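Long-range contacts in PelA (Pseudomonas aeruginosa, PDB 5TCB), which probably hydrolyses glycosidic bonds through this glycoside hydrolase domain, one part of a longer protein that may also act as a deacetylase: residues L72-F77 against L132-L137; F173-E178 against V190-I195. All coordinates share one frame; numbering follows the deposited sequence.

Interaction 1. Residues L72-F77 against L132-L137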
ATOM      1  N   LEU A  72       0.867   6.330  -1.565  1.00 16.99           N
ATOM      2  CA  LEU A  72       1.483   7.281  -0.641  1.00 16.05           C
ATOM      3  C   LEU A  72       2.220   6.507   0.441  1.00 15.17           C
ATOM      4  O   LEU A  72       1.598   5.830   1.277  1.00 16.90           O
ATOM      5  CB  LEU A  72       0.444   8.196  -0.001  1.00 16.79           C
ATOM      6  CG  LEU A  72       1.004   9.298   0.914  1.00 17.52           C
ATOM      7  CD1 LEU A  72       1.868  10.285   0.151  1.00 20.96           C
ATOM      8  CD2 LEU A  72      -0.087  10.043   1.638  1.00 22.07           C
ATOM      9  N   SER A  73       3.544   6.673   0.486  1.00 16.47           N
ATOM     10  CA  SER A  73       4.371   6.042   1.510  1.00 17.71           C
ATOM     11  C   SER A  73       4.399   6.926   2.762  1.00 16.42           C
ATOM     12  O   SER A  73       4.860   8.067   2.729  1.00 18.37           O
ATOM     13  CB  SER A  73       5.763   5.781   0.955  1.00 19.17           C
ATOM     14  OG  SER A  73       6.634   5.318   1.995  1.00 21.42           O
ATOM     15  N   VAL A  74       3.826   6.404   3.847  1.00 15.44           N
ATOM     16  CA  VAL A  74       3.624   7.158   5.083  1.00 16.93           C
ATOM     17  C   VAL A  74       4.821   7.046   6.011  1.00 16.34           C
ATOM     18  O   VAL A  74       5.163   8.012   6.697  1.00 17.72           O
ATOM     19  CB  VAL A  74       2.336   6.674   5.784  1.00 16.15           C
ATOM     20  CG1 VAL A  74       2.140   7.337   7.147  1.00 19.35           C
ATOM     21  CG2 VAL A  74       1.142   6.941   4.926  1.00 19.77           C
ATOM     22  N   GLY A  75       5.500   5.911   6.024  1.00 18.30           N
ATOM     23  CA  GLY A  75       6.595   5.703   6.959  1.00 18.97           C
ATOM     24  C   GLY A  75       7.989   5.995   6.442  1.00 19.29           C
ATOM     25  O   GLY A  75       8.945   6.072   7.227  1.00 19.39           O
ATOM     26  N   GLU A  76       8.129   6.150   5.128  1.00 18.88           N
ATOM     27  CA  GLU A  76       9.425   6.275   4.482  1.00 18.21           C
ATOM     28  C   GLU A  76       9.342   7.308   3.378  1.00 19.25           C
ATOM     29  O   GLU A  76       8.305   7.448   2.726  1.00 20.49           O
ATOM     30  CB  GLU A  76       9.870   4.932   3.859  1.00 21.15           C
ATOM     31  CG  GLU A  76      10.090   3.841   4.870  1.00 21.98           C
ATOM     32  CD  GLU A  76      10.551   2.528   4.272  1.00 30.49           C
ATOM     33  OE1 GLU A  76      10.833   2.459   3.046  1.00 31.82           O
ATOM     34  OE2 GLU A  76      10.620   1.556   5.053  1.00 26.74           O
ATOM     35  N   PHE A  77      10.444   8.005   3.168  1.00 21.71           N
ATOM     36  CA  PHE A  77      10.630   8.849   2.001  1.00 22.38           C
ATOM     37  C   PHE A  77      11.516   8.136   0.991  1.00 28.28           C
ATOM     38  O   PHE A  77      12.653   7.758   1.306  1.00 34.65           O
ATOM     39  CB  PHE A  77      11.254  10.170   2.420  1.00 24.70           C
ATOM     40  CG  PHE A  77      11.469  11.147   1.301  1.00 31.58           C
ATOM     41  CD1 PHE A  77      10.418  11.920   0.847  1.00 41.27           C
ATOM     42  CD2 PHE A  77      12.702  11.273   0.707  1.00 36.35           C
ATOM     43  CE1 PHE A  77      10.608  12.830  -0.164  1.00 44.80           C
ATOM     44  CE2 PHE A  77      12.898  12.186  -0.312  1.00 39.91           C
ATOM     45  CZ  PHE A  77      11.845  12.962  -0.739  1.00 36.77           C
ATOM     46  N   LEU A 132      -6.318   6.824  -1.249  1.00 18.36           N
ATOM     47  CA  LEU A 132      -4.886   6.681  -1.105  1.00 16.82           C
ATOM     48  C   LEU A 132      -4.565   5.262  -0.672  1.00 14.12           C
ATOM     49  O   LEU A 132      -5.274   4.691   0.159  1.00 16.16           O
ATOM     50  CB  LEU A 132      -4.338   7.605  -0.038  1.00 16.08           C
ATOM     51  CG  LEU A 132      -4.618   9.096  -0.209  1.00 18.29           C
ATOM     52  CD1 LEU A 132      -4.190   9.894   1.033  1.00 18.64           C
ATOM     53  CD2 LEU A 132      -3.946   9.627  -1.436  1.00 19.36           C
ATOM     54  N   PHE A 133      -3.504   4.709  -1.250  1.00 16.46           N
ATOM     55  CA  PHE A 133      -2.937   3.451  -0.787  1.00 15.33           C
ATOM     56  C   PHE A 133      -1.783   3.808   0.131  1.00 14.89           C
ATOM     57  O   PHE A 133      -0.781   4.371  -0.317  1.00 15.99           O
ATOM     58  CB  PHE A 133      -2.482   2.558  -1.929  1.00 16.10           C
ATOM     59  CG  PHE A 133      -1.926   1.232  -1.449  1.00 15.32           C
ATOM     60  CD1 PHE A 133      -2.768   0.272  -0.945  1.00 17.12           C
ATOM     61  CD2 PHE A 133      -0.580   0.961  -1.493  1.00 18.55           C
ATOM     62  CE1 PHE A 133      -2.286  -0.935  -0.495  1.00 17.73           C
ATOM     63  CE2 PHE A 133      -0.088  -0.259  -1.016  1.00 17.10           C
ATOM     64  CZ  PHE A 133      -0.962  -1.198  -0.544  1.00 16.55           C
ATOM     65  N   LEU A 134      -1.948   3.524   1.401  1.00 15.60           N
ATOM     66  CA  LEU A 134      -1.002   3.955   2.435  1.00 15.02           C
ATOM     67  C   LEU A 134       0.012   2.856   2.726  1.00 15.20           C
ATOM     68  O   LEU A 134      -0.314   1.828   3.337  1.00 17.02           O
ATOM     69  CB  LEU A 134      -1.753   4.373   3.697  1.00 15.78           C
ATOM     70  CG  LEU A 134      -2.815   5.461   3.487  1.00 16.92           C
ATOM     71  CD1 LEU A 134      -3.482   5.778   4.828  1.00 19.08           C
ATOM     72  CD2 LEU A 134      -2.214   6.716   2.870  1.00 17.60           C
ATOM     73  N   ASP A 135       1.253   3.091   2.312  1.00 14.61           N
ATOM     74  CA  ASP A 135       2.324   2.128   2.457  1.00 15.56           C
ATOM     75  C   ASP A 135       3.207   2.490   3.652  1.00 16.64           C
ATOM     76  O   ASP A 135       3.078   3.552   4.280  1.00 16.79           O
ATOM     77  CB  ASP A 135       3.143   2.088   1.160  1.00 18.28           C
ATOM     78  CG  ASP A 135       3.982   0.838   0.991  1.00 19.51           C
ATOM     79  OD1 ASP A 135       3.768  -0.182   1.685  1.00 19.56           O
ATOM     80  OD2 ASP A 135       4.877   0.876   0.115  1.00 21.22           O
ATOM     81  N   THR A 136       4.123   1.571   3.930  1.00 16.02           N
ATOM     82  CA  THR A 136       5.146   1.636   4.991  1.00 16.45           C
ATOM     83  C   THR A 136       4.555   2.032   6.347  1.00 17.61           C
ATOM     84  O   THR A 136       5.137   2.799   7.117  1.00 18.25           O
ATOM     85  CB  THR A 136       6.347   2.503   4.571  1.00 17.58           C
ATOM     86  OG1 THR A 136       5.955   3.826   4.213  1.00 17.76           O
ATOM     87  CG2 THR A 136       7.062   1.845   3.404  1.00 18.02           C
ATOM     88  N   LEU A 137       3.432   1.403   6.687  1.00 16.65           N
ATOM     89  CA  LEU A 137       2.782   1.588   7.976  1.00 16.69           C
ATOM     90  C   LEU A 137       3.456   0.801   9.081  1.00 18.79           C
ATOM     91  O   LEU A 137       3.078   0.965  10.251  1.00 19.91           O
ATOM     92  CB  LEU A 137       1.303   1.177   7.900  1.00 16.08           C
ATOM     93  CG  LEU A 137       0.506   1.966   6.866  1.00 15.06           C
ATOM     94  CD1 LEU A 137      -0.965   1.518   6.919  1.00 17.34           C
ATOM     95  CD2 LEU A 137       0.596   3.479   7.075  1.00 19.55           C
TER
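S73 and T136 meet through their hydroxyls, with S73 OG 2.8 Å from T136 OG1. T136 OG1 also accepts the backbone N-H of G75, N to OG1 2.8 Å. T136 OG1 sits between its own backbone N and carbonyl carbon (chi1 57°), which turns it to the bend at V74-G75. S73 OG in turn donates to E76 O at 2.8 Å, tying the two ends of that bend together. The methyl T136 CG2 lies against the carboxylate carbon E76 CD at 3.7 Å. The E76 oxygens themselves are held by S103 and S139.

Before the bend the strands run parallel. L72 N donates to F133 O, and L72 O accepts D135 N. V74 N continues the ladder to D135 O at 3.0 Å. On the face carrying L72 and L134, the two leucines lie side by side, CD2 to CD2 4.1 Å. L134 CD2 also meets V74 CG2 at 3.9 Å, and L137 CD2 packs on V74 CB.

D135 OD1 is met by the N-H of T136 from above the carboxylate plane, where the strand gives way to the turn. Y71 holds D135 OD2. These are the C-terminal ends of adjacent parallel strands, consistent with a (β/α)8 barrel. Helices 111-126 and 145-165 cover the leucine face. Strand 170-174 lies along the other edge of strand 131-135.

Interaction 2. Residues F173-E178 against V190-I195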
ATOM      1  N   PHE A 173      -5.234   0.666   3.428  1.00 16.46           N
ATOM      2  CA  PHE A 173      -4.018   0.464   4.215  1.00 17.31           C
ATOM      3  C   PHE A 173      -3.223  -0.721   3.661  1.00 18.13           C
ATOM      4  O   PHE A 173      -3.804  -1.765   3.346  1.00 18.12           O
ATOM      5  CB  PHE A 173      -4.342   0.122   5.668  1.00 16.33           C
ATOM      6  CG  PHE A 173      -4.738   1.269   6.559  1.00 16.22           C
ATOM      7  CD1 PHE A 173      -5.327   2.415   6.078  1.00 17.24           C
ATOM      8  CD2 PHE A 173      -4.520   1.161   7.927  1.00 17.05           C
ATOM      9  CE1 PHE A 173      -5.703   3.436   6.957  1.00 19.64           C
ATOM     10  CE2 PHE A 173      -4.900   2.151   8.786  1.00 17.97           C
ATOM     11  CZ  PHE A 173      -5.493   3.288   8.307  1.00 19.35           C
ATOM     12  N   ASN A 174      -1.903  -0.583   3.593  1.00 16.33           N
ATOM     13  CA  ASN A 174      -0.995  -1.741   3.498  1.00 17.09           C
ATOM     14  C   ASN A 174      -0.665  -2.179   4.917  1.00 17.00           C
ATOM     15  O   ASN A 174       0.109  -1.527   5.619  1.00 17.92           O
ATOM     16  CB  ASN A 174       0.260  -1.424   2.702  1.00 16.45           C
ATOM     17  CG  ASN A 174       1.020  -2.685   2.297  1.00 19.19           C
ATOM     18  OD1 ASN A 174       0.542  -3.798   2.563  1.00 25.96           O
ATOM     19  ND2 ASN A 174       2.166  -2.535   1.652  1.00 20.38           N
ATOM     20  N   ARG A 175      -1.280  -3.278   5.366  1.00 17.84           N
ATOM     21  CA  ARG A 175      -1.120  -3.745   6.760  1.00 16.91           C
ATOM     22  C   ARG A 175      -1.535  -2.605   7.691  1.00 17.30           C
ATOM     23  O   ARG A 175      -2.628  -2.048   7.539  1.00 17.00           O
ATOM     24  CB  ARG A 175       0.276  -4.280   6.999  1.00 19.72           C
ATOM     25  CG  ARG A 175       0.656  -5.467   6.190  1.00 19.44           C
ATOM     26  CD  ARG A 175       2.026  -5.933   6.540  1.00 22.63           C
ATOM     27  NE  ARG A 175       2.427  -7.121   5.787  1.00 22.33           N
ATOM     28  CZ  ARG A 175       3.091  -8.138   6.309  1.00 22.70           C
ATOM     29  NH1 ARG A 175       3.459  -8.140   7.590  1.00 27.82           N
ATOM     30  NH2 ARG A 175       3.403  -9.163   5.526  1.00 27.21           N
ATOM     31  N   GLY A 176      -0.737  -2.238   8.677  1.00 18.36           N
ATOM     32  CA  GLY A 176      -1.212  -1.340   9.718  1.00 19.29           C
ATOM     33  C   GLY A 176      -1.784  -2.017  10.937  1.00 18.70           C
ATOM     34  O   GLY A 176      -2.524  -1.388  11.700  1.00 18.17           O
ATOM     35  N   PHE A 177      -1.407  -3.269  11.183  1.00 18.94           N
ATOM     36  CA  PHE A 177      -2.038  -4.050  12.235  1.00 20.23           C
ATOM     37  C   PHE A 177      -1.861  -3.407  13.598  1.00 19.66           C
ATOM     38  O   PHE A 177      -2.710  -3.582  14.484  1.00 23.95           O
ATOM     39  CB  PHE A 177      -1.460  -5.464  12.246  1.00 21.69           C
ATOM     40  CG  PHE A 177      -1.587  -6.187  10.930  1.00 21.46           C
ATOM     41  CD1 PHE A 177      -2.795  -6.266  10.296  1.00 25.31           C
ATOM     42  CD2 PHE A 177      -0.490  -6.778  10.340  1.00 23.75           C
ATOM     43  CE1 PHE A 177      -2.906  -6.903   9.053  1.00 21.78           C
ATOM     44  CE2 PHE A 177      -0.594  -7.434   9.125  1.00 24.67           C
ATOM     45  CZ  PHE A 177      -1.778  -7.504   8.496  1.00 22.59           C
ATOM     46  N   GLU A 178      -0.744  -2.707  13.812  1.00 20.39           N
ATOM     47  CA  GLU A 178      -0.469  -2.130  15.117  1.00 19.55           C
ATOM     48  C   GLU A 178      -1.314  -0.894  15.409  1.00 20.63           C
ATOM     49  O   GLU A 178      -1.431  -0.501  16.571  1.00 23.30           O
ATOM     50  CB  GLU A 178       1.013  -1.755  15.219  1.00 22.25           C
ATOM     51  CG  GLU A 178       1.977  -2.926  15.143  1.00 25.25           C
ATOM     52  CD  GLU A 178       2.231  -3.444  13.719  1.00 25.01           C
ATOM     53  OE1 GLU A 178       1.826  -2.797  12.709  1.00 23.79           O
ATOM     54  OE2 GLU A 178       2.826  -4.548  13.644  1.00 35.68           O
ATOM     55  N   VAL A 190      -7.690  -3.463   3.784  1.00 17.91           N
ATOM     56  CA  VAL A 190      -6.318  -3.703   4.201  1.00 16.77           C
ATOM     57  C   VAL A 190      -5.702  -4.704   3.248  1.00 17.78           C
ATOM     58  O   VAL A 190      -6.291  -5.769   3.003  1.00 18.72           O
ATOM     59  CB  VAL A 190      -6.267  -4.230   5.643  1.00 17.69           C
ATOM     60  CG1 VAL A 190      -4.851  -4.535   6.066  1.00 17.54           C
ATOM     61  CG2 VAL A 190      -6.933  -3.233   6.583  1.00 19.24           C
ATOM     62  N   ALA A 191      -4.540  -4.356   2.701  1.00 17.71           N
ATOM     63  CA  ALA A 191      -3.760  -5.256   1.868  1.00 16.10           C
ATOM     64  C   ALA A 191      -2.679  -5.948   2.680  1.00 18.95           C
ATOM     65  O   ALA A 191      -2.206  -5.454   3.710  1.00 18.75           O
ATOM     66  CB  ALA A 191      -3.110  -4.519   0.695  1.00 18.87           C
ATOM     67  N   VAL A 192      -2.240  -7.087   2.155  1.00 18.02           N
ATOM     68  CA  VAL A 192      -1.168  -7.867   2.745  1.00 18.78           C
ATOM     69  C   VAL A 192      -0.297  -8.455   1.646  1.00 20.73           C
ATOM     70  O   VAL A 192      -0.773  -9.227   0.805  1.00 20.59           O
ATOM     71  CB  VAL A 192      -1.682  -8.991   3.656  1.00 21.51           C
ATOM     72  CG1 VAL A 192      -0.484  -9.791   4.227  1.00 25.46           C
ATOM     73  CG2 VAL A 192      -2.529  -8.431   4.762  1.00 27.27           C
ATOM     74  N   GLU A 193       0.980  -8.097   1.658  1.00 20.65           N
ATOM     75  CA  GLU A 193       2.009  -8.800   0.917  1.00 20.96           C
ATOM     76  C   GLU A 193       2.676  -9.759   1.891  1.00 23.18           C
ATOM     77  O   GLU A 193       3.386  -9.274   2.809  1.00 26.11           O
ATOM     78  CB  GLU A 193       3.074  -7.846   0.369  1.00 21.96           C
ATOM     79  CG  GLU A 193       2.580  -6.650  -0.403  1.00 24.92           C
ATOM     80  CD  GLU A 193       3.701  -5.632  -0.547  1.00 27.79           C
ATOM     81  OE1 GLU A 193       4.517  -5.748  -1.485  1.00 28.85           O
ATOM     82  OE2 GLU A 193       3.791  -4.728   0.307  1.00 30.27           O
ATOM     83  N   SER A 194       2.512 -11.080   1.807  1.00 27.80           N
ATOM     84  CA  SER A 194       1.775 -11.831   0.800  1.00 24.23           C
ATOM     85  C   SER A 194       1.126 -13.001   1.529  1.00 28.42           C
ATOM     86  O   SER A 194       1.440 -13.262   2.698  1.00 28.04           O
ATOM     87  CB  SER A 194       2.708 -12.329  -0.302  1.00 25.67           C
ATOM     88  OG  SER A 194       3.240 -11.272  -1.069  1.00 23.57           O
ATOM     89  N   ILE A 195       0.265 -13.751   0.843  1.00 25.16           N
ATOM     90  CA  ILE A 195      -0.471 -14.831   1.499  1.00 28.65           C
ATOM     91  C   ILE A 195       0.172 -16.175   1.172  1.00 32.03           C
ATOM     92  O   ILE A 195       0.602 -16.900   2.079  1.00 30.42           O
ATOM     93  CB  ILE A 195      -1.967 -14.794   1.126  1.00 28.46           C
ATOM     94  CG1 ILE A 195      -2.632 -13.488   1.593  1.00 28.38           C
ATOM     95  CG2 ILE A 195      -2.726 -16.009   1.704  1.00 31.00           C
ATOM     96  CD1 ILE A 195      -2.497 -13.179   3.092  1.00 28.57           C
TER
HETATM   97  O   HOH W   1       2.053  -5.901   3.171  1.00 21.51           O
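R175 reaches across to E193 with an extended side chain. Its CB lies 3.9 Å above one face of the F177 ring, offset toward the rim. CG stands anti to the carbonyl carbon (chi1 -63°), which sends the chain past A191, with CG 3.8 Å from A191 O. NE, beyond CD, donates to an ordered water at 2.9 Å. CZ, the centre of the guanidinium, lies beside the backbone carbonyl of E193. NH2 donates to E193 O near the guanidinium plane, at 2.7 Å and with an N-H...O angle of 156°.

The water also accepts E193 N at 2.9 Å and donates to N174 OD1 at 2.7 Å. The other end of that amide, N174 ND2, donates to E193 OE2 at 3.0 Å and to D135 OD1. OE2 is met on its anti side, 29° out of the carboxylate plane, while Y236 holds E193 OE1.

At the C-terminal ends of parallel strands 170-174 and 187-192, as in a (β/α)8 barrel, A191 N pairs with F173 O and R175 N with A191 O. V192 CG2 touches the edge of the F177 ring at CZ, 3.9 Å away.

R175 O is buried without a hydrogen-bond partner in the model. R175 thus bonds the E193 backbone, not its carboxylate. E193 is held at backbone N, backbone O and side chain, beside its cis peptide to S194. These bonds would restrict both chain and carboxylate.

Overall arrangement
Interaction 1 closes before interaction 2 opens along the chain, and their centres lie about 12 Å apart. Both belong to one parallel sheet of eight strands in sequential order, consistent with a (β/α)8 barrel. Interaction 1 joins strands 67-73 and 131-135. Interaction 2 joins the next two, 170-174 and 187-192. The inner strands of the two contacts are neighbours in the sheet, probably joined by L134 O to N174 N. Both contacts include the C-terminal ends of their strands and the turns beyond. In barrels of this kind that end usually carries the active site, so these polar residues may lie near it, although no residue here is established as catalytic.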